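PDB 3AQ1: thermosome subunit from Methanococcoides burtonii, which probably binds and hydrolyses ATP to drive the folding of unfolded proteins as a group II chaperonin. Local coordinates for residues Leu369-Arg372 with Leu373-Ala377; Ser389-Ala392 with Glu393-Val397; Glu416-Ser419 with Gln420-Gly424. All blocks are in the same frame, centred on the assembly; numbering follows the deposited sequence.

Contact 1. Residues Leu369-Arg372 with Leu373-Ala377; sequences LSLR and LSEYA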
loop_
_atom_site.group_PDB
_atom_site.type_symbol
_atom_site.label_atom_id
_atom_site.label_comp_id
_atom_site.label_asym_id
_atom_site.label_seq_id
_atom_site.Cartn_x
_atom_site.Cartn_y
_atom_site.Cartn_z
ATOM N N LEU A 369 24.468 -6.367 7.567
ATOM C CA LEU A 369 25.013 -6.329 6.215
ATOM C C LEU A 369 26.479 -5.975 6.238
ATOM O O LEU A 369 27.293 -6.688 5.663
ATOM C CB LEU A 369 24.257 -5.333 5.347
ATOM C CG LEU A 369 22.892 -5.862 4.926
ATOM C CD1 LEU A 369 22.159 -4.822 4.127
ATOM C CD2 LEU A 369 23.100 -7.107 4.114
ATOM N N SER A 370 26.819 -4.879 6.909
ATOM C CA SER A 370 28.207 -4.420 6.968
ATOM C C SER A 370 29.138 -5.498 7.488
ATOM O O SER A 370 30.199 -5.748 6.916
ATOM C CB SER A 370 28.325 -3.192 7.850
ATOM O OG SER A 370 29.685 -2.866 8.064
ATOM N N LEU A 371 28.739 -6.132 8.583
ATOM C CA LEU A 371 29.543 -7.192 9.167
ATOM C C LEU A 371 29.742 -8.351 8.187
ATOM O O LEU A 371 30.866 -8.753 7.906
ATOM C CB LEU A 371 28.905 -7.692 10.457
ATOM C CG LEU A 371 29.540 -8.952 11.039
ATOM C CD1 LEU A 371 30.876 -8.606 11.685
ATOM C CD2 LEU A 371 28.612 -9.619 12.034
ATOM N N ARG A 372 28.649 -8.887 7.661
ATOM C CA ARG A 372 28.726 -10.041 6.779
ATOM C C ARG A 372 29.334 -9.702 5.439
ATOM O O ARG A 372 29.764 -10.586 4.708
ATOM C CB ARG A 372 27.348 -10.636 6.557
ATOM C CG ARG A 372 26.749 -11.242 7.789
ATOM C CD ARG A 372 25.266 -11.451 7.568
ATOM N NE ARG A 372 24.630 -12.082 8.716
ATOM C CZ ARG A 372 24.242 -13.348 8.738
ATOM N NH1 ARG A 372 24.416 -14.112 7.668
ATOM N NH2 ARG A 372 23.671 -13.843 9.826
ATOM N N LEU A 373 29.364 -8.424 5.100
ATOM C CA LEU A 373 29.893 -8.049 3.802
ATOM C C LEU A 373 31.382 -7.766 3.931
ATOM O O LEU A 373 32.110 -7.772 2.943
ATOM C CB LEU A 373 29.143 -6.845 3.232
ATOM C CG LEU A 373 29.451 -6.492 1.779
ATOM C CD1 LEU A 373 29.084 -7.654 0.875
ATOM C CD2 LEU A 373 28.718 -5.216 1.376
ATOM N N SER A 374 31.825 -7.516 5.159
ATOM C CA SER A 374 33.247 -7.357 5.446
ATOM C C SER A 374 33.888 -8.728 5.546
ATOM O O SER A 374 35.086 -8.881 5.319
ATOM C CB SER A 374 33.477 -6.567 6.737
ATOM O OG SER A 374 33.504 -5.174 6.483
ATOM N N GLU A 375 33.080 -9.723 5.895
ATOM C CA GLU A 375 33.529 -11.104 5.877
ATOM C C GLU A 375 33.703 -11.541 4.426
ATOM O O GLU A 375 34.714 -12.153 4.066
ATOM C CB GLU A 375 32.539 -12.011 6.615
ATOM C CG GLU A 375 32.994 -12.416 8.012
ATOM C CD GLU A 375 31.847 -12.507 9.014
ATOM O OE1 GLU A 375 30.700 -12.170 8.652
ATOM O OE2 GLU A 375 32.092 -12.908 10.171
ATOM N N TYR A 376 32.722 -11.205 3.594
ATOM C CA TYR A 376 32.789 -11.487 2.164
ATOM C C TYR A 376 34.025 -10.826 1.560
ATOM O O TYR A 376 34.786 -11.466 0.833
ATOM C CB TYR A 376 31.521 -10.987 1.466
ATOM C CG TYR A 376 31.367 -11.435 0.030
ATOM C CD1 TYR A 376 31.107 -12.764 -0.278
ATOM C CD2 TYR A 376 31.461 -10.528 -1.020
ATOM C CE1 TYR A 376 30.957 -13.183 -1.598
ATOM C CE2 TYR A 376 31.312 -10.936 -2.346
ATOM C CZ TYR A 376 31.060 -12.269 -2.627
ATOM O OH TYR A 376 30.907 -12.692 -3.931
ATOM N N ALA A 377 34.221 -9.546 1.872
ATOM C CA ALA A 377 35.369 -8.790 1.380
ATOM C C ALA A 377 36.657 -9.598 1.478
ATOM O O ALA A 377 37.417 -9.684 0.517
ATOM C CB ALA A 377 35.513 -7.477 2.139
#
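The carboxylate of Glu375 rests against the backbone and first carbons of the previous turn of helix 364-378: its OE1 lies 3.5 Å from Arg372 CA, 4.1 Å from Arg372 CG and 4.2 Å from Leu371 CG. The guanidinium of Arg372 is set at 90° to this carboxylate, and the charged atoms stay apart, Glu375 OE1 being 6.1 Å from Arg372 NE. Unusual torsions at chi1 and chi2 (144°) turn the carboxylate of Glu375 toward its neighbours, whereas the Arg372 chain runs extended from CG to NE and takes its salt bridge with Glu368 instead. Tyr376 brings a third flat group, but within this contact only its CB comes close, to Arg372 O; the side chain leads away and touches Lys84 of helix 71-92.

Behind the side chains the backbone keeps its helical spacing. Tyr376 N reaches Arg372 O at 3.2 Å over a fairly straight N-H (156°), and Glu375 N bonds to Leu371 O at 3.1 Å. Ser370 O takes Ser374 N at 3.0 Å, with a weak second bond from Ser374 OG, so a serine hydroxyl supplements the main-chain bond. Leu373, by contrast, turns its apolar end to Phe391 and Ala392 of helix 383-394. The chemistry implies a divided helix: one side is seated on apolar neighbours, while the charges of Arg372 and Glu375 would attract each other only loosely, without a direct bond.

Contact 2. Residues Ser389-Ala392 with Glu393-Val397; sequences SKFA and EALEV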
loop_
_atom_site.group_PDB
_atom_site.type_symbol
_atom_site.label_atom_id
_atom_site.label_comp_id
_atom_site.label_asym_id
_atom_site.label_seq_id
_atom_site.Cartn_x
_atom_site.Cartn_y
_atom_site.Cartn_z
ATOM N N SER A 389 34.888 -3.876 0.286
ATOM C CA SER A 389 35.180 -3.581 1.674
ATOM C C SER A 389 34.684 -2.174 2.021
ATOM O O SER A 389 34.085 -1.957 3.075
ATOM C CB SER A 389 36.685 -3.713 1.929
ATOM O OG SER A 389 36.980 -3.602 3.307
ATOM N N LYS A 390 34.929 -1.222 1.128
ATOM C CA LYS A 390 34.522 0.156 1.369
ATOM C C LYS A 390 33.005 0.296 1.321
ATOM O O LYS A 390 32.434 1.132 2.019
ATOM C CB LYS A 390 35.195 1.111 0.382
ATOM C CG LYS A 390 36.653 1.437 0.725
ATOM C CD LYS A 390 36.751 2.315 1.972
ATOM C CE LYS A 390 38.193 2.695 2.305
ATOM N NZ LYS A 390 38.253 3.745 3.371
ATOM N N PHE A 391 32.349 -0.530 0.509
ATOM C CA PHE A 391 30.893 -0.534 0.468
ATOM C C PHE A 391 30.398 -0.939 1.849
ATOM O O PHE A 391 29.669 -0.191 2.507
ATOM C CB PHE A 391 30.377 -1.499 -0.603
ATOM C CG PHE A 391 28.916 -1.313 -0.961
ATOM C CD1 PHE A 391 27.921 -1.837 -0.172
ATOM C CD2 PHE A 391 28.549 -0.654 -2.112
ATOM C CE1 PHE A 391 26.580 -1.685 -0.516
ATOM C CE2 PHE A 391 27.209 -0.501 -2.455
ATOM C CZ PHE A 391 26.230 -1.020 -1.658
ATOM N N ALA A 392 30.824 -2.116 2.297
ATOM C CA ALA A 392 30.424 -2.620 3.605
ATOM C C ALA A 392 30.667 -1.594 4.721
ATOM O O ALA A 392 29.982 -1.602 5.734
ATOM C CB ALA A 392 31.127 -3.935 3.907
ATOM N N GLU A 393 31.629 -0.700 4.523
ATOM C CA GLU A 393 31.938 0.330 5.516
ATOM C C GLU A 393 30.941 1.473 5.469
ATOM O O GLU A 393 30.640 2.092 6.489
ATOM C CB GLU A 393 33.330 0.919 5.279
ATOM C CG GLU A 393 34.517 0.031 5.614
ATOM C CD GLU A 393 35.797 0.843 5.665
ATOM O OE1 GLU A 393 35.688 2.089 5.589
ATOM O OE2 GLU A 393 36.895 0.254 5.783
ATOM N N ALA A 394 30.463 1.775 4.269
ATOM C CA ALA A 394 29.553 2.888 4.073
ATOM C C ALA A 394 28.225 2.601 4.756
ATOM O O ALA A 394 27.566 3.511 5.279
ATOM C CB ALA A 394 29.355 3.149 2.594
ATOM N N LEU A 395 27.838 1.328 4.751
ATOM C CA LEU A 395 26.581 0.907 5.348
ATOM C C LEU A 395 26.396 1.440 6.773
ATOM O O LEU A 395 25.311 1.868 7.147
ATOM C CB LEU A 395 26.486 -0.613 5.322
ATOM C CG LEU A 395 26.218 -1.099 3.899
ATOM C CD1 LEU A 395 26.162 -2.615 3.825
ATOM C CD2 LEU A 395 24.918 -0.470 3.372
ATOM N N GLU A 396 27.463 1.430 7.564
ATOM C CA GLU A 396 27.364 1.847 8.956
ATOM C C GLU A 396 27.141 3.336 9.116
ATOM O O GLU A 396 27.062 3.834 10.228
ATOM C CB GLU A 396 28.589 1.422 9.747
ATOM C CG GLU A 396 28.672 -0.077 9.952
ATOM C CD GLU A 396 29.855 -0.493 10.819
ATOM O OE1 GLU A 396 30.959 0.120 10.707
ATOM O OE2 GLU A 396 29.665 -1.453 11.600
ATOM N N VAL A 397 27.018 4.043 8.006
ATOM C CA VAL A 397 26.748 5.466 8.074
ATOM C C VAL A 397 25.298 5.685 8.506
ATOM O O VAL A 397 24.967 6.706 9.101
ATOM C CB VAL A 397 27.021 6.159 6.733
ATOM C CG1 VAL A 397 25.908 5.844 5.709
ATOM C CG2 VAL A 397 27.139 7.645 6.951
#
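Lys390 O accepts two N-H groups from the following turn: Ala394 N at 3.1 Å, in the regular helical bond, and Glu393 N at 3.2 Å, which is weak. Phe391 O is shared in the same way. Leu395 N bonds to it at 3.3 Å, and Ala394 N adds a weak bond of the three-residue spacing. One turn of helix is thus held by a mixture of bonds four and three residues apart.

The side chains illustrate how residues at these spacings pair up. Lys390 bends at chi2 (-70°), which swings its outer chain across the extended Glu393 at a slant. Lys390 NZ lies 3.8 Å from Glu393 OE1, a long salt bridge, and Glu63 of helix 45-65 offers the same amine a second, weak ion pair. On another flank, Leu395 CD2 comes obliquely to the Phe391 ring, 4.4 Å from its CE1; both residues also lean on Cys85 of helix 71-92.

Further on, Glu396 N stays 4.3 Å from Ala392 O, and that carbonyl instead takes a hydrogen bond from Ser370 OG of helix 364-378. The chain then makes a type I beta turn from Ala394 to Val397. A helix running into such a turn, with its apolar side against neighbouring helices, is consistent with the largely helical equatorial domain of the TCP-1 chaperonins.

Contact 3. Residues Glu416-Ser419 with Gln420-Gly424; sequences ELRS and QHEKG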
loop_
_atom_site.group_PDB
_atom_site.type_symbol
_atom_site.label_atom_id
_atom_site.label_comp_id
_atom_site.label_asym_id
_atom_site.label_seq_id
_atom_site.Cartn_x
_atom_site.Cartn_y
_atom_site.Cartn_z
ATOM N N GLU A 416 28.443 -0.975 20.788
ATOM C CA GLU A 416 27.398 -1.828 21.314
ATOM C C GLU A 416 26.663 -2.587 20.197
ATOM O O GLU A 416 26.296 -3.748 20.383
ATOM C CB GLU A 416 26.449 -1.005 22.191
ATOM C CG GLU A 416 25.249 -1.760 22.724
ATOM C CD GLU A 416 25.651 -2.909 23.625
ATOM O OE1 GLU A 416 26.862 -3.023 23.920
ATOM O OE2 GLU A 416 24.761 -3.694 24.033
ATOM N N LEU A 417 26.463 -1.952 19.039
ATOM C CA LEU A 417 25.824 -2.652 17.918
ATOM C C LEU A 417 26.714 -3.756 17.355
ATOM O O LEU A 417 26.241 -4.858 17.065
ATOM C CB LEU A 417 25.371 -1.699 16.804
ATOM C CG LEU A 417 24.165 -0.827 17.166
ATOM C CD1 LEU A 417 23.883 0.211 16.105
ATOM C CD2 LEU A 417 22.926 -1.664 17.459
ATOM N N ARG A 418 28.003 -3.470 17.215
ATOM C CA ARG A 418 28.935 -4.480 16.730
ATOM C C ARG A 418 29.036 -5.652 17.679
ATOM O O ARG A 418 29.058 -6.800 17.247
ATOM C CB ARG A 418 30.313 -3.886 16.465
ATOM C CG ARG A 418 30.361 -3.113 15.165
ATOM C CD ARG A 418 31.763 -2.920 14.712
ATOM N NE ARG A 418 31.827 -2.187 13.459
ATOM C CZ ARG A 418 32.956 -1.964 12.800
ATOM N NH1 ARG A 418 34.102 -2.429 13.286
ATOM N NH2 ARG A 418 32.941 -1.286 11.660
ATOM N N SER A 419 29.096 -5.362 18.974
ATOM C CA SER A 419 29.188 -6.411 19.971
ATOM C C SER A 419 27.977 -7.325 19.830
ATOM O O SER A 419 28.112 -8.522 19.591
ATOM C CB SER A 419 29.258 -5.812 21.376
ATOM O OG SER A 419 28.988 -6.791 22.368
ATOM N N GLN A 420 26.789 -6.751 19.941
ATOM C CA GLN A 420 25.579 -7.549 19.867
ATOM C C GLN A 420 25.410 -8.305 18.546
ATOM O O GLN A 420 25.002 -9.463 18.540
ATOM C CB GLN A 420 24.351 -6.709 20.203
ATOM C CG GLN A 420 24.180 -6.554 21.688
ATOM C CD GLN A 420 22.767 -6.203 22.059
ATOM O OE1 GLN A 420 22.518 -5.174 22.693
ATOM N NE2 GLN A 420 21.819 -7.047 21.653
ATOM N N HIS A 421 25.733 -7.671 17.428
ATOM C CA HIS A 421 25.648 -8.373 16.155
ATOM C C HIS A 421 26.700 -9.471 15.991
ATOM O O HIS A 421 26.370 -10.592 15.584
ATOM C CB HIS A 421 25.646 -7.392 14.991
ATOM C CG HIS A 421 24.290 -6.829 14.708
ATOM N ND1 HIS A 421 23.511 -7.261 13.657
ATOM C CD2 HIS A 421 23.555 -5.905 15.369
ATOM C CE1 HIS A 421 22.361 -6.612 13.671
ATOM N NE2 HIS A 421 22.361 -5.785 14.700
ATOM N N GLU A 422 27.953 -9.153 16.324
ATOM C CA GLU A 422 29.024 -10.142 16.348
ATOM C C GLU A 422 28.603 -11.355 17.171
ATOM O O GLU A 422 28.996 -12.482 16.876
ATOM C CB GLU A 422 30.305 -9.546 16.941
ATOM C CG GLU A 422 31.038 -8.567 16.036
ATOM C CD GLU A 422 32.114 -7.772 16.769
ATOM O OE1 GLU A 422 32.378 -8.036 17.976
ATOM O OE2 GLU A 422 32.696 -6.876 16.121
ATOM N N LYS A 423 27.802 -11.115 18.205
ATOM C CA LYS A 423 27.368 -12.178 19.107
ATOM C C LYS A 423 26.041 -12.837 18.692
ATOM O O LYS A 423 25.516 -13.681 19.415
ATOM C CB LYS A 423 27.297 -11.667 20.555
ATOM C CG LYS A 423 28.662 -11.340 21.177
ATOM C CD LYS A 423 28.503 -10.773 22.592
ATOM C CE LYS A 423 29.836 -10.605 23.310
ATOM N NZ LYS A 423 30.675 -9.545 22.687
ATOM N N GLY A 424 25.504 -12.448 17.533
ATOM C CA GLY A 424 24.394 -13.163 16.923
ATOM C C GLY A 424 22.993 -12.609 17.107
ATOM O O GLY A 424 22.017 -13.297 16.815
#
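Two torsions bring Ser419 and Lys423 together: the serine hydroxyl is turned opposite its own N (chi1 164°), and the lysine, stretched out as far as CE, turns about CD-CE (chi4 68°). Lys423 NZ can then donate to Ser419 OG at 3.2 Å, its chain arching over the Ser419 carbonyl, which at the same time accepts Lys423 N at 3.0 Å. Both ends of one residue therefore hold to the turn before it.

Glu416 and Gln420 cross at a slant on the same turn. The glutamate is bent beyond CG and the glutamine extended, so that Glu416 OE2 comes to 3.0 Å from Gln420 OE1 with the carboxylate and amide planes 68° apart. As both are acceptors, this pair makes no bond; the amide nitrogen of Gln420 is held by Asn425. On the inner side, His421 presents a ring edge to a carbonyl, its CD2 lying 3.3 Å from Leu417 O near the ring plane. Leu417 O also receives His421 N at 2.9 Å, while Leu417 itself packs on Val367 and Val437.

The helix closes in a Schellman motif, Gly424 taking positive phi and its N bonding to His421 O at 2.8 Å. Charge may matter at His421, where ND1 meets Glu368 and NE2 the carbonyl of Ala428. The bond to Glu368 fastens the end of helix 410-422 to helix 364-378, and two acceptors would probably favour the doubly protonated ring.

Read from the N terminus, the three contacts come in series, none nested in or crossing another, and each joins successive turns of one helix without closing a long loop. Contact 1 lies in helix 364-378 and contact 2 in the next helix, 383-394; their centres are about 9 Å apart, and packing of Leu369 on Leu395 and of Leu373 on Ala392 joins them. Contact 3 ends helix 410-422, with its centre about 16 Å from that of contact 2, to which the salt bridge between Glu396 and Arg418 ties it. Contacts 1 and 3 do not touch directly, though Glu368, just before contact 1, serves both. All three lie on the same side of the chain's centre.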